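Local coordinates for protein Ent-copalyl diphosphate synthase (Streptomyces platensis, PDB 5BP8) that is a largely helical protein, probably a terpene cyclase related to the squalene-hopene cyclase family, at residues A222-W227 with A240-V245; H191-V196 with R202-H207. All blocks are in the same frame, centred on the assembly; numbering follows the deposited sequence. Where two conformers were deposited one is given.

Contact 1. Residues A222-W227 with A240-V245; sequences AATAAW and AYLRDV
Thr-224 comes obliquely to the Tyr-241 ring, nearest CE2 and CD2. One face of this ring is covered from within its own helix: Val-245 CG2, one turn on, lies 3.8 Å above the ring plane and is offset toward the rim. The contact is a helical hairpin in a mostly helical fold. Helix 221-228 and helix 237-249 follow each other in the chain. Their segments run roughly antiparallel at 144°, with axes 10.2 Å apart. Thr-224 OG1 lies 3.4 Å from Tyr-241 CE2 without a hydrogen bond between the two side chains. Thr-224 CG2 is anti to the backbone N, and OG1 lies beside that N. There OG1 hydrogen-bonds to Ser-220 O, one turn back in the chain, and to Val-217 N. The buried hydroxyl is therefore satisfied and its rotation fixed. Tyr-241 OH is held by a hydrogen bond to Thr-257 O. The rest of the contact is apolar. Leu-242 also packs on Pro-221 and Leu-228, while Ala-225 packs on Leu-37 and Leu-40 of helix 31-40. Across the hairpin, Leu-242 CG comes within 4.3 Å of Thr-224 CG2. The CD1 branch of Leu-242 reaches on to Ala-225, where it lies 4.1 Å from CA, with the methyl CB of Ala-225 almost as near.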
loop_
_atom_site.group_PDB
_atom_site.type_symbol
_atom_site.label_atom_id
_atom_site.label_comp_id
_atom_site.label_asym_id
_atom_site.label_seq_id
_atom_site.Cartn_x
_atom_site.Cartn_y
_atom_site.Cartn_z
ATOM N N ALA A 222 -8.243 8.609 8.150
ATOM C CA ALA A 222 -8.411 8.350 9.584
ATOM C C ALA A 222 -7.602 9.346 10.458
ATOM O O ALA A 222 -8.114 9.868 11.435
ATOM C CB ALA A 222 -7.997 6.913 9.926
ATOM N N ALA A 223 -6.336 9.560 10.111
ATOM C CA ALA A 223 -5.478 10.464 10.897
ATOM C C ALA A 223 -6.053 11.880 10.855
ATOM O O ALA A 223 -6.004 12.614 11.854
ATOM C CB ALA A 223 -4.050 10.446 10.361
ATOM N N THR A 224 -6.584 12.265 9.687
ATOM C CA THR A 224 -7.178 13.579 9.502
ATOM C C THR A 224 -8.406 13.735 10.378
ATOM O O THR A 224 -8.608 14.796 10.995
ATOM C CB THR A 224 -7.527 13.869 8.019
ATOM O OG1 THR A 224 -6.370 13.653 7.178
ATOM C CG2 THR A 224 -8.003 15.300 7.841
ATOM N N ALA A 225 -9.221 12.690 10.462
ATOM C CA ALA A 225 -10.387 12.706 11.336
ATOM C C ALA A 225 -9.965 12.880 12.803
ATOM O O ALA A 225 -10.616 13.589 13.559
ATOM C CB ALA A 225 -11.199 11.426 11.158
ATOM N N ALA A 226 -8.909 12.190 13.207
ATOM C CA ALA A 226 -8.430 12.259 14.599
ATOM C C ALA A 226 -7.922 13.669 14.904
ATOM O O ALA A 226 -8.183 14.237 15.981
ATOM C CB ALA A 226 -7.332 11.217 14.826
ATOM N N TRP A 227 -7.234 14.255 13.945
ATOM C CA TRP A 227 -6.645 15.587 14.098
ATOM C C TRP A 227 -7.743 16.646 14.213
ATOM O O TRP A 227 -7.673 17.517 15.082
ATOM C CB TRP A 227 -5.720 15.888 12.911
ATOM C CG TRP A 227 -4.870 17.131 13.055
ATOM C CD1 TRP A 227 -3.560 17.200 13.469
ATOM C CD2 TRP A 227 -5.270 18.481 12.768
ATOM N NE1 TRP A 227 -3.131 18.510 13.453
ATOM C CE2 TRP A 227 -4.165 19.319 13.066
ATOM C CE3 TRP A 227 -6.472 19.066 12.342
ATOM C CZ2 TRP A 227 -4.209 20.716 12.901
ATOM C CZ3 TRP A 227 -6.523 20.472 12.182
ATOM C CH2 TRP A 227 -5.389 21.271 12.470
ATOM N N ALA A 240 -12.648 19.462 3.957
ATOM C CA ALA A 240 -12.796 19.376 2.522
ATOM C C ALA A 240 -12.091 18.133 1.977
ATOM O O ALA A 240 -12.594 17.469 1.055
ATOM C CB ALA A 240 -12.221 20.617 1.852
ATOM N N TYR A 241 -10.916 17.827 2.525
ATOM C CA TYR A 241 -10.223 16.592 2.118
ATOM C C TYR A 241 -11.095 15.362 2.386
ATOM O O TYR A 241 -11.321 14.556 1.476
ATOM C CB TYR A 241 -8.908 16.505 2.847
ATOM C CG TYR A 241 -8.205 15.169 2.819
ATOM C CD1 TYR A 241 -7.475 14.757 1.716
ATOM C CD2 TYR A 241 -8.214 14.350 3.957
ATOM C CE1 TYR A 241 -6.798 13.510 1.717
ATOM C CE2 TYR A 241 -7.534 13.150 3.975
ATOM C CZ TYR A 241 -6.839 12.732 2.873
ATOM O OH TYR A 241 -6.154 11.543 2.961
ATOM N N LEU A 242 -11.614 15.230 3.609
ATOM C CA LEU A 242 -12.473 14.085 3.955
ATOM C C LEU A 242 -13.707 14.025 3.058
ATOM O O LEU A 242 -14.072 12.942 2.557
ATOM C CB LEU A 242 -12.867 14.109 5.432
ATOM C CG LEU A 242 -11.723 13.796 6.383
ATOM C CD1 LEU A 242 -12.186 13.867 7.831
ATOM C CD2 LEU A 242 -11.139 12.422 6.078
ATOM N N ARG A 243 -14.345 15.184 2.833
ATOM C CA ARG A 243 -15.500 15.230 1.936
ATOM C C ARG A 243 -15.146 14.771 0.528
ATOM O O ARG A 243 -15.871 13.973 -0.068
ATOM C CB ARG A 243 -16.129 16.629 1.921
ATOM C CG ARG A 243 -16.795 16.974 3.248
ATOM C CD ARG A 243 -17.181 18.448 3.358
ATOM N NE ARG A 243 -18.077 18.704 4.488
ATOM C CZ ARG A 243 -18.475 19.912 4.901
ATOM N NH1 ARG A 243 -18.074 21.024 4.288
ATOM N NH2 ARG A 243 -19.283 20.008 5.944
ATOM N N ASP A 244 -14.047 15.281 -0.003
ATOM C CA ASP A 244 -13.630 14.920 -1.370
ATOM C C ASP A 244 -13.341 13.434 -1.492
ATOM O O ASP A 244 -13.739 12.780 -2.461
ATOM C CB ASP A 244 -12.400 15.695 -1.795
ATOM C CG ASP A 244 -12.693 17.159 -2.129
ATOM O OD1 ASP A 244 -13.877 17.507 -2.382
ATOM O OD2 ASP A 244 -11.726 17.948 -2.125
ATOM N N VAL A 245 -12.626 12.899 -0.512
ATOM C CA VAL A 245 -12.209 11.505 -0.591
ATOM C C VAL A 245 -13.422 10.578 -0.552
ATOM O O VAL A 245 -13.564 9.686 -1.402
ATOM C CB VAL A 245 -11.206 11.169 0.525
ATOM C CG1 VAL A 245 -10.934 9.674 0.589
ATOM C CG2 VAL A 245 -9.912 11.940 0.336
#

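Contact 2. Residues H191-V196 with R202-H207; sequences HTLEAV and RGARPH
Leu-193 and Val-196 pack against the aliphatic part of Arg-202, and this is the tight half of the contact. Leu-193 CD1 comes to 3.8 Å from Arg-202 CG and lies nearly as close to CB. Val-196 takes up the next step of the same chain, with its CG1 4.0 Å from Arg-202 CD. This methyl also sits over one face of the guanidinium group. Both hydrophobic side chains cross the arginine at a slant. Arg-202 CG lies beside the backbone N (chi1 -54°), where it meets Leu-193. The bend at chi2 (-82°) then sets the direction of CD, which meets Val-196. The polar end of the arginine goes on to Thr-180, where NH1 hydrogen-bonds to OG1. The motif is a short helical turn covered by the loop that follows it, within a mostly helical fold. The turn is held by two short i to i-3 bonds. Val-196 N bonds to Leu-193 O at 2.9 Å, and Ala-195 N bonds to Thr-192 O. The returning loop passes through Gly-203 with a positive phi (81°). The looser half begins beyond it. Ala-204 adds a single methyl contact, its CB 4.2 Å from the other branch of Leu-193, CD2. The loop then draws away, and Arg-205 lies on the solvent side, exposed and far from the helical turn. Ala-204 itself is buried, with its side chain also touching Trp-190.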
loop_
_atom_site.group_PDB
_atom_site.type_symbol
_atom_site.label_atom_id
_atom_site.label_comp_id
_atom_site.label_asym_id
_atom_site.label_seq_id
_atom_site.Cartn_x
_atom_site.Cartn_y
_atom_site.Cartn_z
ATOM N N HIS A 191 0.688 9.476 9.669
ATOM C CA HIS A 191 -0.240 8.610 8.959
ATOM C C HIS A 191 -1.060 7.719 9.906
ATOM O O HIS A 191 -2.149 7.252 9.514
ATOM C CB HIS A 191 0.548 7.724 7.989
ATOM C CG HIS A 191 -0.316 6.982 7.028
ATOM N ND1 HIS A 191 -0.961 7.600 5.986
ATOM C CD2 HIS A 191 -0.660 5.672 6.956
ATOM C CE1 HIS A 191 -1.671 6.712 5.314
ATOM N NE2 HIS A 191 -1.503 5.533 5.884
ATOM N N THR A 192 -0.550 7.495 11.131
ATOM C CA THR A 192 -1.182 6.616 12.106
ATOM C C THR A 192 -1.645 7.366 13.378
ATOM O O THR A 192 -1.858 6.779 14.452
ATOM C CB THR A 192 -0.306 5.377 12.396
ATOM O OG1 THR A 192 -1.039 4.421 13.193
ATOM C CG2 THR A 192 0.918 5.695 13.061
ATOM N N LEU A 193 -1.873 8.663 13.225
ATOM C CA LEU A 193 -2.242 9.501 14.356
ATOM C C LEU A 193 -3.440 8.930 15.143
ATOM O O LEU A 193 -3.470 9.022 16.367
ATOM C CB LEU A 193 -2.556 10.925 13.906
ATOM C CG LEU A 193 -3.075 11.924 14.958
ATOM C CD1 LEU A 193 -2.049 12.143 16.060
ATOM C CD2 LEU A 193 -3.431 13.256 14.296
ATOM N N GLU A 194 -4.398 8.349 14.439
ATOM C CA GLU A 194 -5.664 7.882 15.084
ATOM C C GLU A 194 -5.441 6.760 16.078
ATOM O O GLU A 194 -6.285 6.484 16.924
ATOM C CB GLU A 194 -6.704 7.473 14.017
ATOM C CG GLU A 194 -6.560 6.066 13.433
ATOM C CD GLU A 194 -5.492 5.927 12.354
ATOM O OE1 GLU A 194 -4.733 6.907 12.094
ATOM O OE2 GLU A 194 -5.431 4.824 11.746
ATOM N N ALA A 195 -4.314 6.063 15.954
ATOM C CA ALA A 195 -3.936 5.055 16.932
ATOM C C ALA A 195 -3.439 5.685 18.225
ATOM O O ALA A 195 -3.613 5.111 19.290
ATOM C CB ALA A 195 -2.857 4.162 16.374
ATOM N N VAL A 196 -2.817 6.850 18.106
ATOM C CA VAL A 196 -2.290 7.581 19.225
ATOM C C VAL A 196 -3.419 8.271 19.987
ATOM O O VAL A 196 -3.443 8.227 21.222
ATOM C CB VAL A 196 -1.232 8.596 18.750
ATOM C CG1 VAL A 196 -0.661 9.367 19.915
ATOM C CG2 VAL A 196 -0.115 7.875 17.990
ATOM N N ARG A 202 -1.060 16.276 18.531
ATOM C CA ARG A 202 0.203 15.564 18.845
ATOM C C ARG A 202 1.422 15.980 17.994
ATOM O O ARG A 202 2.388 15.206 17.805
ATOM C CB ARG A 202 0.008 14.057 18.713
ATOM C CG ARG A 202 -1.146 13.499 19.515
ATOM C CD ARG A 202 -0.709 13.286 20.935
ATOM N NE ARG A 202 -1.800 13.018 21.843
ATOM C CZ ARG A 202 -1.672 12.364 22.982
ATOM N NH1 ARG A 202 -0.492 11.870 23.350
ATOM N NH2 ARG A 202 -2.734 12.180 23.743
ATOM N N GLY A 203 1.399 17.210 17.517
ATOM C CA GLY A 203 2.454 17.739 16.680
ATOM C C GLY A 203 2.384 17.357 15.213
ATOM O O GLY A 203 3.262 17.726 14.445
ATOM N N ALA A 204 1.371 16.575 14.819
ATOM C CA ALA A 204 1.149 16.306 13.416
ATOM C C ALA A 204 0.627 17.567 12.736
ATOM O O ALA A 204 -0.188 18.298 13.305
ATOM C CB ALA A 204 0.192 15.143 13.241
ATOM N N ARG A 205 1.131 17.819 11.534
ATOM C CA ARG A 205 0.823 19.034 10.799
ATOM C C ARG A 205 0.093 18.722 9.503
ATOM O O ARG A 205 0.629 18.040 8.663
ATOM C CB ARG A 205 2.101 19.768 10.438
ATOM C CG ARG A 205 2.998 20.086 11.618
ATOM C CD ARG A 205 3.953 21.170 11.178
ATOM N NE ARG A 205 5.110 21.307 12.049
ATOM C CZ ARG A 205 5.897 22.380 12.064
ATOM N NH1 ARG A 205 5.638 23.417 11.266
ATOM N NH2 ARG A 205 6.940 22.422 12.885
ATOM N N PRO A 206 -1.109 19.280 9.323
ATOM C CA PRO A 206 -1.789 19.065 8.052
ATOM C C PRO A 206 -0.974 19.593 6.881
ATOM O O PRO A 206 -0.246 20.624 6.989
ATOM C CB PRO A 206 -3.106 19.858 8.220
ATOM C CG PRO A 206 -3.297 19.952 9.693
ATOM C CD PRO A 206 -1.913 20.073 10.249
ATOM N N HIS A 207 -1.088 18.899 5.762
ATOM C CA HIS A 207 -0.547 19.388 4.514
ATOM C C HIS A 207 -1.103 20.792 4.204
ATOM O O HIS A 207 -2.292 21.046 4.300
ATOM C CB HIS A 207 -0.858 18.414 3.375
ATOM C CG HIS A 207 -0.488 18.927 2.020
ATOM N ND1 HIS A 207 0.809 19.193 1.651
ATOM C CD2 HIS A 207 -1.252 19.221 0.946
ATOM C CE1 HIS A 207 0.826 19.660 0.418
ATOM N NE2 HIS A 207 -0.411 19.670 -0.039
#

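Overall arrangement
From the N-terminal side, the chain first makes the helical turn at 193-196. Contact 2 closes the short loop after it, bringing 202-207 back onto the turn. The chain then runs through a longer loop into helix 221-228. Contact 1 closes the hairpin between that helix and helix 237-249. The two contacts are in series and neither encloses the other. Their centres are about 11 Å apart, and helix 221-228 joins them. Trp-227 NE1 probably hydrogen-bonds to Ala-204 O, at 3.0 Å, and the Trp-227 ring packs on Pro-206. Ala-222 touches Glu-194, and Ala-223 touches Leu-193. Helix 221-228 thus packs both on the helical turn with its loop and on helix 237-249.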